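Local coordinates for general odorant-binding protein 28a (Drosophila melanogaster, PDB 6QQ4), which probably binds and carries small hydrophobic odorants as a secreted, disulfide-braced, all-helical member of the PBP/GOBP family, at residues C16-L27 with T38-V48. Sequence-based numbering, arbitrary orientation.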
loop_
_atom_site.group_PDB
_atom_site.type_symbol
_atom_site.label_atom_id
_atom_site.label_comp_id
_atom_site.label_asym_id
_atom_site.label_seq_id
_atom_site.Cartn_x
_atom_site.Cartn_y
_atom_site.Cartn_z
ATOM N N CYS A 16 10.548 8.644 0.659
ATOM C CA CYS A 16 9.915 8.809 -0.650
ATOM C C CYS A 16 9.375 10.225 -0.923
ATOM O O CYS A 16 9.278 10.633 -2.073
ATOM C CB CYS A 16 8.763 7.820 -0.796
ATOM S SG CYS A 16 9.204 6.201 -1.352
ATOM N N MET A 17 9.003 10.950 0.131
ATOM C CA MET A 17 8.336 12.254 0.008
ATOM C C MET A 17 9.023 13.302 -0.894
ATOM O O MET A 17 8.348 13.954 -1.709
ATOM C CB MET A 17 8.141 12.873 1.407
ATOM C CG MET A 17 6.966 12.341 2.201
ATOM S SD MET A 17 6.867 13.079 3.852
ATOM C CE MET A 17 6.830 14.820 3.441
ATOM N N PRO A 18 10.348 13.510 -0.730
ATOM C CA PRO A 18 10.967 14.571 -1.535
ATOM C C PRO A 18 10.990 14.270 -3.027
ATOM O O PRO A 18 10.918 15.186 -3.830
ATOM C CB PRO A 18 12.403 14.640 -0.985
ATOM C CG PRO A 18 12.317 14.073 0.388
ATOM C CD PRO A 18 11.285 12.987 0.288
ATOM N N GLU A 19 11.078 13.007 -3.410
ATOM C CA GLU A 19 11.181 12.723 -4.829
ATOM C C GLU A 19 9.818 12.813 -5.559
ATOM O O GLU A 19 9.760 12.822 -6.791
ATOM C CB GLU A 19 11.847 11.366 -5.040
ATOM C CG GLU A 19 11.073 10.181 -4.568
ATOM C CD GLU A 19 11.908 8.926 -4.626
ATOM O OE1 GLU A 19 12.744 8.732 -3.717
ATOM O OE2 GLU A 19 11.746 8.152 -5.593
ATOM N N VAL A 20 8.723 12.930 -4.815
ATOM C CA VAL A 20 7.442 13.185 -5.470
ATOM C C VAL A 20 6.853 14.513 -4.983
ATOM O O VAL A 20 5.710 14.866 -5.299
ATOM C CB VAL A 20 6.455 12.023 -5.242
ATOM C CG1 VAL A 20 7.065 10.704 -5.747
ATOM C CG2 VAL A 20 6.058 11.916 -3.784
ATOM N N GLY A 21 7.660 15.266 -4.244
ATOM C CA GLY A 21 7.243 16.552 -3.714
ATOM C C GLY A 21 6.004 16.482 -2.834
ATOM O O GLY A 21 5.200 17.431 -2.777
ATOM N N ALA A 22 5.824 15.363 -2.137
ATOM C CA ALA A 22 4.675 15.233 -1.247
ATOM C C ALA A 22 4.875 16.035 0.041
ATOM O O ALA A 22 5.998 16.446 0.374
ATOM C CB ALA A 22 4.410 13.774 -0.919
ATOM N N THR A 23 3.778 16.242 0.764
ATOM C CA THR A 23 3.776 17.057 1.976
ATOM C C THR A 23 3.417 16.258 3.219
ATOM O O THR A 23 3.009 15.092 3.130
ATOM C CB THR A 23 2.770 18.215 1.872
ATOM O OG1 THR A 23 1.445 17.676 1.755
ATOM C CG2 THR A 23 3.077 19.086 0.661
ATOM N N ASP A 24 3.551 16.893 4.383
ATOM C CA ASP A 24 3.148 16.254 5.624
ATOM C C ASP A 24 1.672 15.862 5.601
ATOM O O ASP A 24 1.300 14.870 6.210
ATOM C CB ASP A 24 3.415 17.158 6.825
ATOM C CG ASP A 24 4.834 17.030 7.355
ATOM O OD1 ASP A 24 5.784 16.915 6.549
ATOM O OD2 ASP A 24 4.998 17.018 8.591
ATOM N N ALA A 25 0.837 16.635 4.911
ATOM C CA ALA A 25 -0.583 16.293 4.834
ATOM C C ALA A 25 -0.746 14.961 4.102
ATOM O O ALA A 25 -1.587 14.135 4.472
ATOM C CB ALA A 25 -1.371 17.388 4.133
ATOM N N ASP A 26 0.078 14.765 3.070
ATOM C CA ASP A 26 0.059 13.532 2.291
ATOM C C ASP A 26 0.472 12.337 3.129
ATOM O O ASP A 26 -0.096 11.247 3.006
ATOM C CB ASP A 26 0.979 13.642 1.085
ATOM C CG ASP A 26 0.497 14.638 0.080
ATOM O OD1 ASP A 26 -0.734 14.755 -0.110
ATOM O OD2 ASP A 26 1.356 15.299 -0.537
ATOM N N LEU A 27 1.496 12.535 3.946
ATOM C CA LEU A 27 1.953 11.515 4.878
ATOM C C LEU A 27 0.855 11.149 5.886
ATOM O O LEU A 27 0.668 9.981 6.213
ATOM C CB LEU A 27 3.199 12.002 5.613
ATOM C CG LEU A 27 4.171 10.945 6.112
ATOM C CD1 LEU A 27 4.753 10.224 4.922
ATOM C CD2 LEU A 27 5.270 11.589 6.948
ATOM N N THR A 38 -4.364 14.101 -3.090
ATOM C CA THR A 38 -3.514 14.779 -4.076
ATOM C C THR A 38 -2.787 13.763 -4.948
ATOM O O THR A 38 -2.615 12.617 -4.548
ATOM C CB THR A 38 -2.453 15.701 -3.406
ATOM O OG1 THR A 38 -1.456 14.906 -2.771
ATOM C CG2 THR A 38 -3.092 16.621 -2.346
ATOM N N TYR A 39 -2.358 14.190 -6.136
ATOM C CA TYR A 39 -1.622 13.327 -7.069
ATOM C C TYR A 39 -0.266 12.924 -6.501
ATOM O O TYR A 39 0.172 11.781 -6.651
ATOM C CB TYR A 39 -1.447 14.037 -8.413
ATOM C CG TYR A 39 -0.792 13.211 -9.485
ATOM C CD1 TYR A 39 -1.481 12.183 -10.121
ATOM C CD2 TYR A 39 0.515 13.456 -9.862
ATOM C CE1 TYR A 39 -0.881 11.421 -11.091
ATOM C CE2 TYR A 39 1.122 12.717 -10.836
ATOM C CZ TYR A 39 0.436 11.697 -11.441
ATOM O OH TYR A 39 1.088 10.972 -12.409
ATOM N N ALA A 40 0.404 13.881 -5.865
ATOM C CA ALA A 40 1.683 13.622 -5.215
ATOM C C ALA A 40 1.547 12.531 -4.153
ATOM O O ALA A 40 2.434 11.697 -3.992
ATOM C CB ALA A 40 2.225 14.905 -4.594
ATOM N N GLY A 41 0.437 12.552 -3.418
ATOM C CA GLY A 41 0.157 11.525 -2.436
ATOM C C GLY A 41 -0.046 10.167 -3.092
ATOM O O GLY A 41 0.343 9.141 -2.547
ATOM N N LYS A 42 -0.670 10.150 -4.264
ATOM C CA LYS A 42 -0.750 8.911 -5.049
ATOM C C LYS A 42 0.643 8.448 -5.479
ATOM O O LYS A 42 0.959 7.239 -5.478
ATOM C CB LYS A 42 -1.612 9.104 -6.292
ATOM C CG LYS A 42 -3.071 9.447 -6.014
ATOM C CD LYS A 42 -3.833 9.569 -7.331
ATOM C CE LYS A 42 -5.262 9.980 -7.087
ATOM N NZ LYS A 42 -5.970 10.182 -8.397
ATOM N N CYS A 43 1.478 9.407 -5.873
ATOM C CA CYS A 43 2.828 9.053 -6.280
ATOM C C CYS A 43 3.646 8.654 -5.034
ATOM O O CYS A 43 4.524 7.806 -5.116
ATOM C CB CYS A 43 3.499 10.200 -7.040
ATOM S SG CYS A 43 2.859 10.487 -8.711
ATOM N N LEU A 44 3.362 9.267 -3.887
ATOM C CA LEU A 44 4.035 8.861 -2.653
ATOM C C LEU A 44 3.739 7.379 -2.424
ATOM O O LEU A 44 4.628 6.561 -2.224
ATOM C CB LEU A 44 3.579 9.705 -1.460
ATOM C CG LEU A 44 4.094 9.301 -0.072
ATOM C CD1 LEU A 44 5.618 9.388 -0.008
ATOM C CD2 LEU A 44 3.463 10.156 1.011
ATOM N N ARG A 45 2.471 7.032 -2.510
ATOM C CA ARG A 45 2.061 5.654 -2.326
ATOM C C ARG A 45 2.689 4.694 -3.325
ATOM O O ARG A 45 3.057 3.581 -2.947
ATOM C CB ARG A 45 0.542 5.573 -2.372
ATOM C CG ARG A 45 -0.034 6.201 -1.114
ATOM C CD ARG A 45 -1.478 6.604 -1.254
ATOM N NE ARG A 45 -1.860 7.521 -0.182
ATOM C CZ ARG A 45 -2.997 7.432 0.503
ATOM N NH1 ARG A 45 -3.867 6.459 0.215
ATOM N NH2 ARG A 45 -3.257 8.307 1.469
ATOM N N ALA A 46 2.849 5.115 -4.576
ATOM C CA ALA A 46 3.532 4.274 -5.574
ATOM C C ALA A 46 4.970 3.993 -5.157
ATOM O O ALA A 46 5.460 2.883 -5.299
ATOM C CB ALA A 46 3.515 4.931 -6.943
ATOM N N CYS A 47 5.627 5.025 -4.644
ATOM C CA CYS A 47 7.028 4.939 -4.248
ATOM C C CYS A 47 7.206 3.974 -3.071
ATOM O O CYS A 47 8.153 3.190 -3.027
ATOM C CB CYS A 47 7.560 6.329 -3.893
ATOM S SG CYS A 47 9.324 6.387 -3.390
ATOM N N VAL A 48 6.289 4.025 -2.119
ATOM C CA VAL A 48 6.305 3.075 -1.019
ATOM C C VAL A 48 6.030 1.640 -1.491
ATOM O O VAL A 48 6.757 0.713 -1.133
ATOM C CB VAL A 48 5.280 3.462 0.056
ATOM C CG1 VAL A 48 5.144 2.352 1.079
ATOM C CG2 VAL A 48 5.703 4.767 0.720
HETATM O O HOH W 1 -1.288 10.242 0.731
#
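Cys16 is bonded covalently to Cys47: the disulfide, SG to SG 2.0 Å with a chi3 of -79°, staples the end of helix 2-20 to helix 39-52. The sulfur of Cys47 stands anti to its backbone N (chi1 -179°), which carries it toward Cys16. Beside the bridge, Cys16 CB rests on Leu44 CD1 at 3.6 Å, and Met17 lays its CG against the same methyl. Val20 comes next and splits its two branches: CG1 packs on Cys43 CB at 3.8 Å, while CG2 lies over the backbone at Leu44 N. Its carbonyl O meets the methyl of Ala40. Gly21, with positive phi, closes the helix in a Schellman motif; here Met17 O accepts from both Val20 N and Ala22 N, one from each face of its plane. Past the turn, Ala22 CB touches Leu44 CB at 4.2 Å. At the N-cap position of helix 24-31, Thr23 gives its backbone N to Asp26 OD2 at 2.9 Å, on the anti side of the carboxylate. The other oxygen, Asp26 OD1, receives Thr38 OG1 at 2.8 Å, from 39° above the carboxylate plane. Thr38 OG1 in turn accepts from Gly41 N, so one hydroxyl caps its own helix and ties it to helix 24-31. Asp26 O takes a proton from a water that also accepts from Arg45 NH2. Leu44 sits as a knob in the hole between Cys16, Met17, Val20 and Asp26, and Leu27 CD1 touches its other methyl, CD2. Cys43 adds a further disulfide, to Cys101 on helix 100-117, consistent with the interlocked disulfides of insect odorant-binding proteins. The buried Asp26 carboxylate, gripped through both oxygens, is thus held in orientation and joins two helix starts, and its negative charge would probably be eased by these donors.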